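PDB 1EZW: 5,10-methylenetetrahydromethanopterin reductase from Methanopyrus kandleri, which catalyses the reversible, coenzyme F420-dependent reduction of methylenetetrahydromethanopterin to methyltetrahydromethanopterin, a step of methanogenesis from carbon dioxide. Local coordinates for residues Asp38-Tyr43 / Lys100-Lys105; Pro200-Val205 / Glu262-Asp267; Val137-Leu142 / Ser169-Tyr174. All coordinates share one frame; numbering follows the deposited sequence. Where two conformers were deposited one is given.

Interaction 1 of 3, residues Asp38-Tyr43 / Lys100-Lys105; sequences DHYNNY and KATFDK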
loop_
_atom_site.group_PDB
_atom_site.type_symbol
_atom_site.label_atom_id
_atom_site.label_comp_id
_atom_site.label_asym_id
_atom_site.label_seq_id
_atom_site.Cartn_x
_atom_site.Cartn_y
_atom_site.Cartn_z
ATOM N N ASP A 38 6.705 2.589 -20.989
ATOM C CA ASP A 38 5.476 3.360 -21.155
ATOM C C ASP A 38 4.842 3.124 -22.510
ATOM O O ASP A 38 5.188 3.820 -23.479
ATOM C CB ASP A 38 5.795 4.873 -20.944
ATOM C CG ASP A 38 4.637 5.784 -21.329
ATOM O OD1 ASP A 38 3.495 5.357 -21.099
ATOM O OD2 ASP A 38 4.885 6.900 -21.843
ATOM N N HIS A 39 3.947 2.130 -22.607
ATOM C CA HIS A 39 3.248 1.810 -23.876
ATOM C C HIS A 39 1.764 1.701 -23.544
ATOM O O HIS A 39 1.417 0.967 -22.616
ATOM C CB HIS A 39 3.733 0.466 -24.453
ATOM C CG HIS A 39 5.121 0.516 -25.015
ATOM N ND1 HIS A 39 5.762 -0.596 -25.523
ATOM C CD2 HIS A 39 5.982 1.551 -25.168
ATOM C CE1 HIS A 39 6.959 -0.246 -25.959
ATOM N NE2 HIS A 39 7.118 1.052 -25.752
ATOM N N TYR A 40 0.904 2.382 -24.320
ATOM C CA TYR A 40 -0.532 2.410 -24.040
ATOM C C TYR A 40 -1.151 1.018 -23.952
ATOM O O TYR A 40 -2.172 0.827 -23.272
ATOM C CB TYR A 40 -1.271 3.224 -25.138
ATOM C CG TYR A 40 -1.513 2.373 -26.364
ATOM C CD1 TYR A 40 -2.646 1.549 -26.440
ATOM C CD2 TYR A 40 -0.485 2.188 -27.317
ATOM C CE1 TYR A 40 -2.753 0.536 -27.393
ATOM C CE2 TYR A 40 -0.587 1.167 -28.289
ATOM C CZ TYR A 40 -1.699 0.346 -28.309
ATOM O OH TYR A 40 -1.738 -0.744 -29.162
ATOM N N ASN A 41 -0.552 0.030 -24.631
ATOM C CA ASN A 41 -1.177 -1.285 -24.632
ATOM C C ASN A 41 -1.006 -2.063 -23.343
ATOM O O ASN A 41 -1.678 -3.054 -23.117
ATOM C CB ASN A 41 -0.666 -2.141 -25.813
ATOM C CG ASN A 41 0.843 -2.205 -25.885
ATOM O OD1 ASN A 41 1.510 -1.189 -25.937
ATOM N ND2 ASN A 41 1.378 -3.407 -25.922
ATOM N N ASN A 42 -0.110 -1.594 -22.489
ATOM C CA ASN A 42 0.157 -2.295 -21.231
ATOM C C ASN A 42 -0.408 -1.491 -20.084
ATOM O O ASN A 42 -1.049 -0.464 -20.318
ATOM C CB ASN A 42 1.663 -2.457 -21.074
ATOM C CG ASN A 42 2.226 -3.410 -22.126
ATOM O OD1 ASN A 42 1.624 -4.436 -22.392
ATOM N ND2 ASN A 42 3.366 -3.083 -22.696
ATOM N N TYR A 43 -0.189 -1.958 -18.850
ATOM C CA TYR A 43 -0.690 -1.187 -17.708
ATOM C C TYR A 43 0.126 0.124 -17.660
ATOM O O TYR A 43 1.274 0.204 -18.104
ATOM C CB TYR A 43 -0.573 -2.002 -16.419
ATOM C CG TYR A 43 -1.544 -3.145 -16.366
ATOM C CD1 TYR A 43 -1.124 -4.458 -16.604
ATOM C CD2 TYR A 43 -2.906 -2.898 -16.081
ATOM C CE1 TYR A 43 -2.046 -5.532 -16.558
ATOM C CE2 TYR A 43 -3.824 -3.933 -16.026
ATOM C CZ TYR A 43 -3.388 -5.247 -16.267
ATOM O OH TYR A 43 -4.313 -6.260 -16.211
ATOM N N LYS A 100 8.501 3.392 -32.952
ATOM C CA LYS A 100 7.720 3.112 -34.129
ATOM C C LYS A 100 6.558 2.129 -33.979
ATOM O O LYS A 100 5.422 2.447 -34.371
ATOM C CB LYS A 100 8.642 2.617 -35.270
ATOM C CG LYS A 100 7.873 2.335 -36.542
ATOM C CD LYS A 100 8.774 1.743 -37.648
ATOM C CE LYS A 100 7.956 1.298 -38.850
ATOM N NZ LYS A 100 7.032 2.356 -39.394
ATOM N N ALA A 101 6.821 0.958 -33.409
ATOM C CA ALA A 101 5.776 -0.058 -33.314
ATOM C C ALA A 101 4.581 0.473 -32.546
ATOM O O ALA A 101 3.431 0.304 -32.968
ATOM C CB ALA A 101 6.327 -1.336 -32.656
ATOM N N THR A 102 4.862 1.145 -31.436
ATOM C CA THR A 102 3.761 1.669 -30.620
ATOM C C THR A 102 3.078 2.882 -31.244
ATOM O O THR A 102 1.842 2.946 -31.266
ATOM C CB THR A 102 4.247 2.006 -29.187
ATOM O OG1 THR A 102 4.926 0.861 -28.649
ATOM C CG2 THR A 102 3.031 2.318 -28.271
ATOM N N PHE A 103 3.852 3.838 -31.757
ATOM C CA PHE A 103 3.237 5.006 -32.389
ATOM C C PHE A 103 2.403 4.618 -33.610
ATOM O O PHE A 103 1.305 5.145 -33.802
ATOM C CB PHE A 103 4.301 6.058 -32.718
ATOM C CG PHE A 103 4.612 6.977 -31.566
ATOM C CD1 PHE A 103 4.574 6.518 -30.235
ATOM C CD2 PHE A 103 4.972 8.297 -31.801
ATOM C CE1 PHE A 103 4.895 7.366 -29.174
ATOM C CE2 PHE A 103 5.289 9.155 -30.746
ATOM C CZ PHE A 103 5.252 8.692 -29.429
ATOM N N ASP A 104 2.865 3.648 -34.412
ATOM C CA ASP A 104 2.026 3.245 -35.547
ATOM C C ASP A 104 0.655 2.738 -35.058
ATOM O O ASP A 104 -0.405 3.077 -35.633
ATOM C CB ASP A 104 2.713 2.146 -36.388
ATOM C CG ASP A 104 3.886 2.680 -37.210
ATOM O OD1 ASP A 104 3.978 3.902 -37.413
ATOM O OD2 ASP A 104 4.713 1.856 -37.677
ATOM N N LYS A 105 0.675 1.944 -33.986
ATOM C CA LYS A 105 -0.565 1.405 -33.448
ATOM C C LYS A 105 -1.451 2.547 -32.963
ATOM O O LYS A 105 -2.645 2.506 -33.165
ATOM C CB LYS A 105 -0.301 0.451 -32.269
ATOM C CG LYS A 105 0.318 -0.906 -32.654
ATOM C CD LYS A 105 0.717 -1.624 -31.365
ATOM C CE LYS A 105 1.464 -2.933 -31.594
ATOM N NZ LYS A 105 1.974 -3.389 -30.248
#

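Interaction 2 of 3, residues Pro200-Val205 / Glu262-Asp267; sequences PKDFEV and ERHGID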
loop_
_atom_site.group_PDB
_atom_site.type_symbol
_atom_site.label_atom_id
_atom_site.label_comp_id
_atom_site.label_asym_id
_atom_site.label_seq_id
_atom_site.Cartn_x
_atom_site.Cartn_y
_atom_site.Cartn_z
ATOM N N PRO A 200 29.731 -4.901 -25.963
ATOM C CA PRO A 200 30.765 -3.870 -25.904
ATOM C C PRO A 200 30.920 -3.052 -27.186
ATOM O O PRO A 200 31.167 -1.849 -27.102
ATOM C CB PRO A 200 32.031 -4.677 -25.566
ATOM C CG PRO A 200 31.452 -5.775 -24.662
ATOM C CD PRO A 200 30.283 -6.201 -25.533
ATOM N N LYS A 201 30.754 -3.681 -28.349
ATOM C CA LYS A 201 30.925 -2.960 -29.611
ATOM C C LYS A 201 29.930 -1.827 -29.805
ATOM O O LYS A 201 30.230 -0.811 -30.446
ATOM C CB LYS A 201 30.869 -3.932 -30.800
ATOM C CG LYS A 201 32.132 -4.807 -30.850
ATOM C CD LYS A 201 32.262 -5.572 -32.171
ATOM C CE LYS A 201 31.328 -6.737 -32.280
ATOM N NZ LYS A 201 31.635 -7.810 -31.291
ATOM N N ASP A 202 28.734 -1.999 -29.248
ATOM C CA ASP A 202 27.731 -0.963 -29.378
ATOM C C ASP A 202 28.170 0.246 -28.582
ATOM O O ASP A 202 27.970 1.382 -29.010
ATOM C CB ASP A 202 26.392 -1.482 -28.845
ATOM C CG ASP A 202 25.946 -2.715 -29.562
ATOM O OD1 ASP A 202 25.844 -2.674 -30.806
ATOM O OD2 ASP A 202 25.694 -3.734 -28.891
ATOM N N PHE A 203 28.770 0.009 -27.421
ATOM C CA PHE A 203 29.202 1.105 -26.582
ATOM C C PHE A 203 30.498 1.747 -27.038
ATOM O O PHE A 203 30.751 2.909 -26.743
ATOM C CB PHE A 203 29.232 0.671 -25.119
ATOM C CG PHE A 203 27.836 0.383 -24.585
ATOM C CD1 PHE A 203 27.270 -0.885 -24.707
ATOM C CD2 PHE A 203 27.040 1.443 -24.135
ATOM C CE1 PHE A 203 25.919 -1.104 -24.399
ATOM C CE2 PHE A 203 25.687 1.240 -23.826
ATOM C CZ PHE A 203 25.130 -0.028 -23.964
ATOM N N GLU A 204 31.310 0.995 -27.772
ATOM C CA GLU A 204 32.548 1.584 -28.287
ATOM C C GLU A 204 32.165 2.641 -29.321
ATOM O O GLU A 204 32.894 3.598 -29.544
ATOM C CB GLU A 204 33.430 0.479 -28.891
ATOM C CG GLU A 204 33.965 -0.415 -27.773
ATOM C CD GLU A 204 34.619 -1.700 -28.259
ATOM O OE1 GLU A 204 34.401 -2.089 -29.419
ATOM O OE2 GLU A 204 35.327 -2.345 -27.446
ATOM N N VAL A 205 31.004 2.463 -29.937
ATOM C CA VAL A 205 30.489 3.395 -30.922
ATOM C C VAL A 205 29.718 4.513 -30.212
ATOM O O VAL A 205 29.922 5.698 -30.467
ATOM C CB VAL A 205 29.519 2.685 -31.889
ATOM C CG1 VAL A 205 28.705 3.711 -32.687
ATOM C CG2 VAL A 205 30.313 1.761 -32.839
ATOM N N GLU A 262 25.913 -5.543 -39.480
ATOM C CA GLU A 262 27.268 -5.575 -40.013
ATOM C C GLU A 262 28.267 -5.537 -38.869
ATOM O O GLU A 262 29.234 -6.308 -38.850
ATOM C CB GLU A 262 27.506 -4.369 -40.927
ATOM C CG GLU A 262 28.918 -4.295 -41.481
ATOM C CD GLU A 262 29.152 -3.048 -42.327
ATOM O OE1 GLU A 262 28.963 -1.920 -41.810
ATOM O OE2 GLU A 262 29.536 -3.194 -43.507
ATOM N N ARG A 263 28.035 -4.631 -37.922
ATOM C CA ARG A 263 28.895 -4.478 -36.743
ATOM C C ARG A 263 29.126 -5.798 -36.002
ATOM O O ARG A 263 30.226 -6.066 -35.520
ATOM C CB ARG A 263 28.255 -3.464 -35.763
ATOM C CG ARG A 263 28.926 -3.329 -34.391
ATOM C CD ARG A 263 28.059 -2.453 -33.459
ATOM N NE ARG A 263 27.866 -1.129 -34.035
ATOM C CZ ARG A 263 26.913 -0.270 -33.688
ATOM N NH1 ARG A 263 26.854 0.902 -34.295
ATOM N NH2 ARG A 263 26.016 -0.573 -32.748
ATOM N N HIS A 264 28.084 -6.619 -35.922
ATOM C CA HIS A 264 28.154 -7.866 -35.179
ATOM C C HIS A 264 28.364 -9.086 -36.068
ATOM O O HIS A 264 28.246 -10.219 -35.613
ATOM C CB HIS A 264 26.879 -8.004 -34.308
ATOM C CG HIS A 264 26.777 -6.959 -33.225
ATOM N ND1 HIS A 264 27.605 -6.947 -32.122
ATOM C CD2 HIS A 264 26.034 -5.826 -33.143
ATOM C CE1 HIS A 264 27.384 -5.853 -31.410
ATOM N NE2 HIS A 264 26.433 -5.154 -32.009
ATOM N N GLY A 265 28.692 -8.827 -37.332
ATOM C CA GLY A 265 28.945 -9.895 -38.289
ATOM C C GLY A 265 27.804 -10.879 -38.380
ATOM O O GLY A 265 28.020 -12.096 -38.464
ATOM N N ILE A 266 26.583 -10.358 -38.378
ATOM C CA ILE A 266 25.406 -11.212 -38.425
ATOM C C ILE A 266 25.062 -11.749 -39.807
ATOM O O ILE A 266 25.148 -11.031 -40.798
ATOM C CB ILE A 266 24.172 -10.473 -37.869
ATOM C CG1 ILE A 266 24.420 -10.088 -36.405
ATOM C CG2 ILE A 266 22.946 -11.354 -37.957
ATOM C CD1 ILE A 266 24.642 -11.286 -35.463
ATOM N N ASP A 267 24.658 -13.014 -39.850
ATOM C CA ASP A 267 24.262 -13.676 -41.093
ATOM C C ASP A 267 23.027 -12.915 -41.575
ATOM O O ASP A 267 21.904 -13.214 -41.160
ATOM C CB ASP A 267 23.901 -15.143 -40.810
ATOM C CG ASP A 267 23.615 -15.942 -42.070
ATOM O OD1 ASP A 267 22.969 -15.398 -42.988
ATOM O OD2 ASP A 267 24.012 -17.132 -42.121
HETATM O O HOH W 1 29.309 -9.138 -31.714
#

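Interaction 3 of 3, residues Val137-Leu142 / Ser169-Tyr174; sequences VIYQYL and SDIPFY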
loop_
_atom_site.group_PDB
_atom_site.type_symbol
_atom_site.label_atom_id
_atom_site.label_comp_id
_atom_site.label_asym_id
_atom_site.label_seq_id
_atom_site.Cartn_x
_atom_site.Cartn_y
_atom_site.Cartn_z
ATOM N N VAL A 137 10.630 22.103 -19.440
ATOM C CA VAL A 137 9.335 22.220 -18.783
ATOM C C VAL A 137 9.291 21.408 -17.483
ATOM O O VAL A 137 8.811 21.882 -16.450
ATOM C CB VAL A 137 8.207 21.769 -19.726
ATOM C CG1 VAL A 137 6.875 21.591 -18.938
ATOM C CG2 VAL A 137 8.040 22.819 -20.849
ATOM N N ILE A 138 9.783 20.177 -17.541
ATOM C CA ILE A 138 9.779 19.371 -16.330
ATOM C C ILE A 138 10.563 19.985 -15.206
ATOM O O ILE A 138 10.081 20.038 -14.080
ATOM C CB ILE A 138 10.318 17.943 -16.635
ATOM C CG1 ILE A 138 9.338 17.226 -17.569
ATOM C CG2 ILE A 138 10.545 17.181 -15.311
ATOM C CD1 ILE A 138 9.879 15.831 -18.025
ATOM N N TYR A 139 11.779 20.480 -15.475
ATOM C CA TYR A 139 12.566 21.014 -14.384
ATOM C C TYR A 139 12.060 22.361 -13.887
ATOM O O TYR A 139 12.191 22.652 -12.705
ATOM C CB TYR A 139 14.061 20.994 -14.764
ATOM C CG TYR A 139 14.532 19.539 -14.622
ATOM C CD1 TYR A 139 14.330 18.612 -15.654
ATOM C CD2 TYR A 139 15.069 19.097 -13.414
ATOM C CE1 TYR A 139 14.657 17.241 -15.492
ATOM C CE2 TYR A 139 15.409 17.722 -13.223
ATOM C CZ TYR A 139 15.193 16.818 -14.265
ATOM O OH TYR A 139 15.494 15.483 -14.109
ATOM N N GLN A 140 11.459 23.168 -14.766
ATOM C CA GLN A 140 10.829 24.385 -14.253
ATOM C C GLN A 140 9.710 23.990 -13.274
ATOM O O GLN A 140 9.542 24.628 -12.230
ATOM C CB GLN A 140 10.211 25.249 -15.350
ATOM C CG GLN A 140 11.265 26.028 -16.189
ATOM C CD GLN A 140 10.579 27.049 -17.075
ATOM O OE1 GLN A 140 9.578 27.640 -16.662
ATOM N NE2 GLN A 140 11.146 27.309 -18.278
ATOM N N TYR A 141 8.971 22.927 -13.600
ATOM C CA TYR A 141 7.873 22.433 -12.753
ATOM C C TYR A 141 8.431 21.934 -11.408
ATOM O O TYR A 141 7.914 22.256 -10.340
ATOM C CB TYR A 141 7.159 21.299 -13.508
ATOM C CG TYR A 141 5.915 20.762 -12.822
ATOM C CD1 TYR A 141 4.648 21.144 -13.235
ATOM C CD2 TYR A 141 6.025 19.876 -11.747
ATOM C CE1 TYR A 141 3.481 20.648 -12.595
ATOM C CE2 TYR A 141 4.875 19.373 -11.103
ATOM C CZ TYR A 141 3.615 19.759 -11.531
ATOM O OH TYR A 141 2.460 19.219 -10.950
ATOM N N LEU A 142 9.496 21.142 -11.462
ATOM C CA LEU A 142 10.128 20.612 -10.250
ATOM C C LEU A 142 10.770 21.699 -9.386
ATOM O O LEU A 142 10.945 21.503 -8.176
ATOM C CB LEU A 142 11.172 19.545 -10.622
ATOM C CG LEU A 142 10.636 18.281 -11.260
ATOM C CD1 LEU A 142 11.833 17.388 -11.658
ATOM C CD2 LEU A 142 9.772 17.523 -10.240
ATOM N N SER A 169 14.809 19.487 -8.404
ATOM C CA SER A 169 15.607 19.290 -9.600
ATOM C C SER A 169 16.719 18.240 -9.480
ATOM O O SER A 169 17.425 17.989 -10.459
ATOM C CB SER A 169 16.174 20.630 -10.092
ATOM O OG SER A 169 16.975 21.201 -9.093
ATOM N N ASP A 170 16.874 17.619 -8.309
ATOM C CA ASP A 170 17.868 16.545 -8.135
ATOM C C ASP A 170 17.356 15.244 -8.787
ATOM O O ASP A 170 18.104 14.259 -8.880
ATOM C CB ASP A 170 18.174 16.276 -6.661
ATOM C CG ASP A 170 19.078 17.327 -6.051
ATOM O OD1 ASP A 170 19.281 17.290 -4.819
ATOM O OD2 ASP A 170 19.590 18.174 -6.812
ATOM N N ILE A 171 16.078 15.209 -9.205
ATOM C CA ILE A 171 15.593 14.000 -9.895
ATOM C C ILE A 171 16.433 13.804 -11.145
ATOM O O ILE A 171 16.603 14.733 -11.938
ATOM C CB ILE A 171 14.094 14.148 -10.319
ATOM C CG1 ILE A 171 13.250 14.229 -9.054
ATOM C CG2 ILE A 171 13.660 12.946 -11.183
ATOM C CD1 ILE A 171 11.716 14.339 -9.338
ATOM N N PRO A 172 17.006 12.609 -11.329
ATOM C CA PRO A 172 17.839 12.352 -12.514
ATOM C C PRO A 172 17.071 12.288 -13.807
ATOM O O PRO A 172 15.984 11.729 -13.869
ATOM C CB PRO A 172 18.499 11.006 -12.223
ATOM C CG PRO A 172 18.322 10.775 -10.753
ATOM C CD PRO A 172 16.964 11.439 -10.439
ATOM N N PHE A 173 17.665 12.850 -14.861
ATOM C CA PHE A 173 17.061 12.841 -16.164
ATOM C C PHE A 173 17.853 11.930 -17.081
ATOM O O PHE A 173 19.000 12.228 -17.418
ATOM C CB PHE A 173 17.071 14.264 -16.771
ATOM C CG PHE A 173 16.353 14.370 -18.085
ATOM C CD1 PHE A 173 14.944 14.337 -18.152
ATOM C CD2 PHE A 173 17.074 14.522 -19.273
ATOM C CE1 PHE A 173 14.271 14.456 -19.366
ATOM C CE2 PHE A 173 16.401 14.639 -20.498
ATOM C CZ PHE A 173 15.010 14.609 -20.560
ATOM N N TYR A 174 17.270 10.806 -17.467
ATOM C CA TYR A 174 17.944 9.893 -18.391
ATOM C C TYR A 174 17.288 9.975 -19.757
ATOM O O TYR A 174 16.070 10.035 -19.870
ATOM C CB TYR A 174 17.807 8.426 -17.893
ATOM C CG TYR A 174 18.724 8.056 -16.761
ATOM C CD1 TYR A 174 18.622 8.657 -15.504
ATOM C CD2 TYR A 174 19.715 7.086 -16.949
ATOM C CE1 TYR A 174 19.476 8.311 -14.460
ATOM C CE2 TYR A 174 20.593 6.725 -15.911
ATOM C CZ TYR A 174 20.467 7.346 -14.664
ATOM O OH TYR A 174 21.277 7.084 -13.596
#

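Interaction 1 of 3, residues Asp38-Tyr43 / Lys100-Lys105
Thr102 and Lys105, one turn apart on helix 100-106, close on the ring of Tyr40 in the loop that follows strand 33-36. The methyl CG2 of Thr102 comes in at the ring edge, near its plane, 3.6 Å from Tyr40 CD2. Beyond it the phenol crosses the lysine chain at about a right angle: Tyr40 OH lies 3.4 Å from Lys105 CD and also touches CB. Asn41 CB sits on one ring face, offset toward the rim. A third contact is less secure, because His39 was deposited in two conformers; in the one given, Thr102 OG1 stands 3.4 Å above the imidazole plane, over its centre.

Behind these contacts is a type I turn from His39 to Asn42, closed by Asn42 N to His39 O at 3.0 Å. With chi1 of 82°, the CG of Tyr40 is tucked between its own N and carbonyl carbon, and this brings the ring's CD2/CE2 side to the helix. Thr102 OG1 is hydrogen-bonded to OD1 of Asp99, just before the helix, while CG2 is left facing the tyrosine. Farther round the helix, Lys100 NZ bridges to the syn lone pair of Asp104 OD2 at 2.9 Å.

Two polar ends look to a neighbouring subunit: Lys105 NZ makes a salt bridge with Asp160 of that chain, and Tyr40 OH is hydrogen-bonded to the backbone O of the same residue. Between residues 38-43 and 100-105 the contact is thus van der Waals in kind, while the lysine's charge and the tyrosine's hydroxyl serve the subunit interface.

Interaction 2 of 3, residues Pro200-Val205 / Glu262-Asp267
Arg263, the last residue of helix 258-263, and His264 just after it both reach Asp202 in the first turn of helix 200-216, the helix that follows the sixth strand of the TIM barrel. A Schellman motif ends the shorter helix, with Gly265 as its C-prime residue. From the CB of Arg263 the chain sets out with CG anti to the backbone N (chi1 172°). CG passes 4.1 Å from Lys201 CB and also lies against one face of the His264 ring. CD comes within 3.5 Å of Asp202 OD1. A bend at chi3 then swings the guanidinium so that NE and CZ lie near Val205 CG2, which is over one face. NH1 touches Val205 CG1 at 3.7 Å. NH2 ends the path in a salt bridge to Asp202 OD1 at 2.9 Å, with the oxygen close to the guanidinium plane and met through its anti lone pair.

The same OD1 accepts a second bond, from His264 NE2 at 2.8 Å (N-H...O angle 163°). Asp202 OD1 lies in the imidazole plane, but the histidine approaches on the syn side, 30° out of the carboxylate plane. Two donors thus grip one oxygen of the buried Asp202 and should limit turning of its carboxylate. Phe298 stacks edge-to-face with the imidazole. His264 ND1 lies 2.8 Å from a water oxygen, and that water accepts from Lys201 NZ at 2.7 Å.

Interaction 3 of 3, residues Val137-Leu142 / Ser169-Tyr174
Tyr139 of helix 127-142 supplies the one hydrogen bond across this contact: its OH donates to the backbone O of Ile171 at 2.6 Å. The bond is short but not directed at a lone pair, for the hydroxyl stands 45° out of the carbonyl plane and makes a C=O...O angle of 135°.

Edge contacts complete the grip on the phenol. Ile171 O and Ser169 O both lie near the ring plane, the latter 3.4 Å from Tyr139 CE2. Phe173, its CG trans to its own N (chi1 -175°), brings CD1 into apolar contact with Tyr139 CE1 at 3.9 Å, and Phe173 CB presses on Tyr139 OH at 3.3 Å.

A second apolar contact sets Leu142 against Ile171, whose side chains cross at about a right angle with CD1 to CD1 at 3.8 Å. Leu142 CD1 also rests on one face of the Tyr139 ring, offset toward the rim. Ser169 turns its OG to Glu143, just past the helix end.

The whole pins the last turns of helix 127-142 to the chain entering the fifth barrel strand, 173-176. Ile93 of the adjacent strand 93-95 touches both Tyr139 and Phe173, and Ile80 of helix 73-86 packs on Ile171.

Along the chain interaction 1 closes first, then interaction 3, then interaction 2; all belong to one TIM barrel. Interaction 1 joins the loop after the second strand to helix 100-106, which follows the fourth. Interaction 3 holds helix 127-142 at the start of the fifth strand, and interaction 2 ties the helix after the sixth to the long excursion between the seventh and eighth. The centres of interactions 2 and 3 are about 34 Å apart, on opposite sides of the chain's centre; those of interactions 1 and 3 are about 24 Å apart. Assembly brings two of them together: Tyr141 OH from helix 127-142 bonds to Tyr40 O of the neighbouring subunit, whereas no other chain touches interaction 2.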